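Local coordinates for protein nucleoside-diphosphate-sugar epimerase (Pseudomonas aeruginosa, PDB 2X4G) that probably binds a dinucleotide cofactor and acts on nucleotide-sugar or related substrates, as an extended short-chain dehydrogenase/reductase whose precise reaction is not established, at residues L122-M130 / Y155-A166. Numbering follows the deposited sequence.
Sequences LYVGSAYAM and YVLCKWALDEQA
Strand residue Tyr123 faces Ala166, and the chain then runs antiparallel to helix 155-166 and closes onto it at Ala129, where the CA atoms of Ala129 and Trp160 are 4.0 Å apart. The methyl of Ala129 settles on the helix backbone, with CB 3.9 Å from Trp160 CA and flanked by Lys159 O and Asp163 CB. Asp163, whose carboxylate lies beside this methyl, forms salt bridges through OD1 with Arg167 and Arg238. Val156 CG1 packs against Tyr128 O at 3.6 Å. Tyr155 directs the CE2 edge of its ring over one face of Tyr128 in a T-shaped pair, with centroids 5.7 Å apart and planes at 73°; Tyr128 OH is hydrogen-bonded to Arg214. In sequence, Tyr155 and Lys159 match the YxxxK signature of short-chain dehydrogenases/reductases, and Ser126 follows the Rossmann-fold strand 121-124, a position consistent with that of the active-site Ser/Thr in relatives. Lys159 CG packs 3.4 Å from Ser126 CB, and the bend at chi2 lays CD over the rim of one face of the Tyr155 ring. Ser126 OG, held anti to the serine N by a chi1 of 162°, accepts a hydrogen bond from the Tyr128 N-H in an ST turn, OG to N 2.9 Å and 164° at the hydrogen. Deeper in the fold, Tyr123 crosses Leu162 at about a right angle, CZ lying 3.9 Å from Leu162 CB, while its CD1 meets Ala166 CB at 4.0 Å; Tyr110 of helix 98-116 touches both Tyr123 and Ala166.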
loop_
_atom_site.group_PDB
_atom_site.type_symbol
_atom_site.label_atom_id
_atom_site.label_comp_id
_atom_site.label_asym_id
_atom_site.label_seq_id
_atom_site.Cartn_x
_atom_site.Cartn_y
_atom_site.Cartn_z
ATOM N N LEU A 122 -12.355 13.332 -29.132
ATOM C CA LEU A 122 -12.046 11.933 -28.807
ATOM C C LEU A 122 -11.435 11.899 -27.426
ATOM O O LEU A 122 -10.462 12.614 -27.149
ATOM C CB LEU A 122 -11.078 11.293 -29.814
ATOM C CG LEU A 122 -10.650 9.853 -29.500
ATOM C CD1 LEU A 122 -11.715 8.859 -29.912
ATOM C CD2 LEU A 122 -9.368 9.522 -30.191
ATOM N N TYR A 123 -12.012 11.059 -26.574
ATOM C CA TYR A 123 -11.564 10.902 -25.216
ATOM C C TYR A 123 -10.874 9.556 -25.140
ATOM O O TYR A 123 -11.388 8.560 -25.644
ATOM C CB TYR A 123 -12.750 10.960 -24.249
ATOM C CG TYR A 123 -12.377 10.425 -22.911
ATOM C CD1 TYR A 123 -12.639 9.110 -22.581
ATOM C CD2 TYR A 123 -11.681 11.204 -22.004
ATOM C CE1 TYR A 123 -12.254 8.585 -21.360
ATOM C CE2 TYR A 123 -11.283 10.691 -20.784
ATOM C CZ TYR A 123 -11.578 9.379 -20.472
ATOM O OH TYR A 123 -11.191 8.847 -19.274
ATOM N N VAL A 124 -9.698 9.515 -24.525
ATOM C CA VAL A 124 -8.937 8.270 -24.466
ATOM C C VAL A 124 -9.325 7.504 -23.219
ATOM O O VAL A 124 -8.992 7.912 -22.101
ATOM C CB VAL A 124 -7.427 8.510 -24.485
ATOM C CG1 VAL A 124 -6.707 7.186 -24.564
ATOM C CG2 VAL A 124 -7.067 9.357 -25.680
ATOM N N GLY A 125 -10.032 6.397 -23.427
ATOM C CA GLY A 125 -10.471 5.541 -22.328
ATOM C C GLY A 125 -9.615 4.308 -22.031
ATOM O O GLY A 125 -8.491 4.164 -22.524
ATOM N N SER A 126 -10.177 3.413 -21.226
ATOM C CA SER A 126 -9.505 2.215 -20.788
ATOM C C SER A 126 -10.415 1.021 -20.887
ATOM O O SER A 126 -11.633 1.134 -20.748
ATOM C CB SER A 126 -9.104 2.351 -19.346
ATOM O OG SER A 126 -8.843 1.078 -18.806
ATOM N N ALA A 127 -9.803 -0.138 -21.084
ATOM C CA ALA A 127 -10.526 -1.379 -21.270
ATOM C C ALA A 127 -11.020 -1.896 -19.933
ATOM O O ALA A 127 -11.803 -2.853 -19.886
ATOM C CB ALA A 127 -9.632 -2.409 -21.935
ATOM N N TYR A 128 -10.538 -1.280 -18.849
ATOM C CA TYR A 128 -10.972 -1.626 -17.493
ATOM C C TYR A 128 -12.335 -1.010 -17.153
ATOM O O TYR A 128 -12.972 -1.412 -16.160
ATOM C CB TYR A 128 -9.902 -1.246 -16.471
ATOM C CG TYR A 128 -8.667 -2.118 -16.555
ATOM C CD1 TYR A 128 -8.539 -3.261 -15.771
ATOM C CD2 TYR A 128 -7.629 -1.813 -17.427
ATOM C CE1 TYR A 128 -7.398 -4.069 -15.860
ATOM C CE2 TYR A 128 -6.492 -2.615 -17.517
ATOM C CZ TYR A 128 -6.386 -3.734 -16.739
ATOM O OH TYR A 128 -5.261 -4.523 -16.839
ATOM N N ALA A 129 -12.802 -0.076 -17.989
ATOM C CA ALA A 129 -14.192 0.387 -17.921
ATOM C C ALA A 129 -15.180 -0.713 -18.354
ATOM O O ALA A 129 -16.378 -0.571 -18.167
ATOM C CB ALA A 129 -14.397 1.654 -18.766
ATOM N N MET A 130 -14.680 -1.800 -18.929
ATOM C CA MET A 130 -15.530 -2.873 -19.406
ATOM C C MET A 130 -15.419 -4.045 -18.453
ATOM O O MET A 130 -14.362 -4.253 -17.858
ATOM C CB MET A 130 -15.105 -3.323 -20.798
ATOM C CG MET A 130 -14.843 -2.203 -21.795
ATOM S SD MET A 130 -14.402 -2.894 -23.420
ATOM C CE MET A 130 -12.890 -3.801 -23.064
ATOM N N TYR A 155 -9.530 1.396 -9.056
ATOM C CA TYR A 155 -9.008 1.615 -10.404
ATOM C C TYR A 155 -10.100 1.413 -11.443
ATOM O O TYR A 155 -10.356 2.304 -12.262
ATOM C CB TYR A 155 -7.832 0.672 -10.701
ATOM C CG TYR A 155 -7.103 1.018 -11.968
ATOM C CD1 TYR A 155 -6.336 2.173 -12.041
ATOM C CD2 TYR A 155 -7.192 0.214 -13.097
ATOM C CE1 TYR A 155 -5.663 2.517 -13.203
ATOM C CE2 TYR A 155 -6.533 0.548 -14.265
ATOM C CZ TYR A 155 -5.765 1.704 -14.318
ATOM O OH TYR A 155 -5.090 2.079 -15.468
ATOM N N VAL A 156 -10.730 0.234 -11.409
ATOM C CA VAL A 156 -11.840 -0.092 -12.315
ATOM C C VAL A 156 -12.949 0.944 -12.182
ATOM O O VAL A 156 -13.572 1.311 -13.168
ATOM C CB VAL A 156 -12.464 -1.489 -12.016
ATOM C CG1 VAL A 156 -13.837 -1.624 -12.684
ATOM C CG2 VAL A 156 -11.537 -2.611 -12.440
ATOM N N LEU A 157 -13.185 1.412 -10.954
ATOM C CA LEU A 157 -14.295 2.307 -10.664
ATOM C C LEU A 157 -14.058 3.657 -11.311
ATOM O O LEU A 157 -14.932 4.225 -11.973
ATOM C CB LEU A 157 -14.440 2.457 -9.159
ATOM C CG LEU A 157 -15.792 2.981 -8.694
ATOM C CD1 LEU A 157 -16.905 2.012 -9.059
ATOM C CD2 LEU A 157 -15.776 3.217 -7.190
ATOM N N CYS A 158 -12.849 4.158 -11.121
ATOM C CA CYS A 158 -12.424 5.384 -11.752
ATOM C C CYS A 158 -12.496 5.258 -13.283
ATOM O O CYS A 158 -13.038 6.113 -13.981
ATOM C CB CYS A 158 -11.013 5.724 -11.287
ATOM S SG CYS A 158 -10.263 6.981 -12.296
ATOM N N LYS A 159 -11.980 4.162 -13.805
ATOM C CA LYS A 159 -12.034 3.936 -15.248
ATOM C C LYS A 159 -13.457 3.743 -15.770
ATOM O O LYS A 159 -13.765 4.152 -16.879
ATOM C CB LYS A 159 -11.108 2.773 -15.651
ATOM C CG LYS A 159 -9.722 3.234 -16.174
ATOM C CD LYS A 159 -8.998 4.252 -15.269
ATOM C CE LYS A 159 -7.834 4.942 -15.988
ATOM N NZ LYS A 159 -8.256 5.531 -17.311
ATOM N N TRP A 160 -14.329 3.148 -14.976
ATOM C CA TRP A 160 -15.739 3.026 -15.353
ATOM C C TRP A 160 -16.409 4.387 -15.378
ATOM O O TRP A 160 -17.203 4.665 -16.259
ATOM C CB TRP A 160 -16.495 2.109 -14.382
ATOM C CG TRP A 160 -17.981 2.215 -14.491
ATOM C CD1 TRP A 160 -18.781 1.531 -15.343
ATOM C CD2 TRP A 160 -18.842 3.062 -13.721
ATOM N NE1 TRP A 160 -20.091 1.896 -15.161
ATOM C CE2 TRP A 160 -20.157 2.837 -14.170
ATOM C CE3 TRP A 160 -18.629 3.989 -12.694
ATOM C CZ2 TRP A 160 -21.264 3.498 -13.622
ATOM C CZ3 TRP A 160 -19.725 4.656 -12.157
ATOM C CH2 TRP A 160 -21.025 4.404 -12.617
ATOM N N ALA A 161 -16.108 5.221 -14.393
ATOM C CA ALA A 161 -16.729 6.549 -14.298
ATOM C C ALA A 161 -16.387 7.435 -15.501
ATOM O O ALA A 161 -17.270 7.981 -16.148
ATOM C CB ALA A 161 -16.316 7.232 -13.010
ATOM N N LEU A 162 -15.097 7.567 -15.791
ATOM C CA LEU A 162 -14.638 8.372 -16.922
ATOM C C LEU A 162 -15.271 7.895 -18.227
ATOM O O LEU A 162 -15.604 8.700 -19.108
ATOM C CB LEU A 162 -13.115 8.319 -17.009
ATOM C CG LEU A 162 -12.345 8.994 -15.848
ATOM C CD1 LEU A 162 -10.854 8.570 -15.750
ATOM C CD2 LEU A 162 -12.477 10.530 -15.942
ATOM N N ASP A 163 -15.456 6.586 -18.347
ATOM C CA ASP A 163 -16.160 6.035 -19.501
ATOM C C ASP A 163 -17.633 6.475 -19.530
ATOM O O ASP A 163 -18.111 6.977 -20.545
ATOM C CB ASP A 163 -16.064 4.513 -19.520
ATOM C CG ASP A 163 -16.438 3.929 -20.869
ATOM O OD1 ASP A 163 -17.603 3.491 -21.036
ATOM O OD2 ASP A 163 -15.565 3.913 -21.766
ATOM N N GLU A 164 -18.339 6.281 -18.420
ATOM C CA GLU A 164 -19.712 6.764 -18.276
ATOM C C GLU A 164 -19.867 8.242 -18.544
ATOM O O GLU A 164 -20.841 8.656 -19.162
ATOM C CB GLU A 164 -20.246 6.488 -16.870
ATOM C CG GLU A 164 -21.007 5.166 -16.747
ATOM C CD GLU A 164 -22.379 5.179 -17.420
ATOM O OE1 GLU A 164 -22.909 4.067 -17.664
ATOM O OE2 GLU A 164 -22.920 6.277 -17.706
ATOM N N GLN A 165 -18.921 9.028 -18.046
ATOM C CA GLN A 165 -18.926 10.479 -18.214
ATOM C C GLN A 165 -18.874 10.873 -19.677
ATOM O O GLN A 165 -19.647 11.728 -20.120
ATOM C CB GLN A 165 -17.732 11.096 -17.497
ATOM C CG GLN A 165 -17.680 12.618 -17.538
ATOM C CD GLN A 165 -16.419 13.177 -16.898
ATOM O OE1 GLN A 165 -15.326 12.623 -17.087
ATOM N NE2 GLN A 165 -16.559 14.279 -16.140
ATOM N N ALA A 166 -17.961 10.256 -20.421
ATOM C CA ALA A 166 -17.816 10.550 -21.848
ATOM C C ALA A 166 -19.099 10.207 -22.627
ATOM O O ALA A 166 -19.611 11.031 -23.396
ATOM C CB ALA A 166 -16.596 9.822 -22.432
#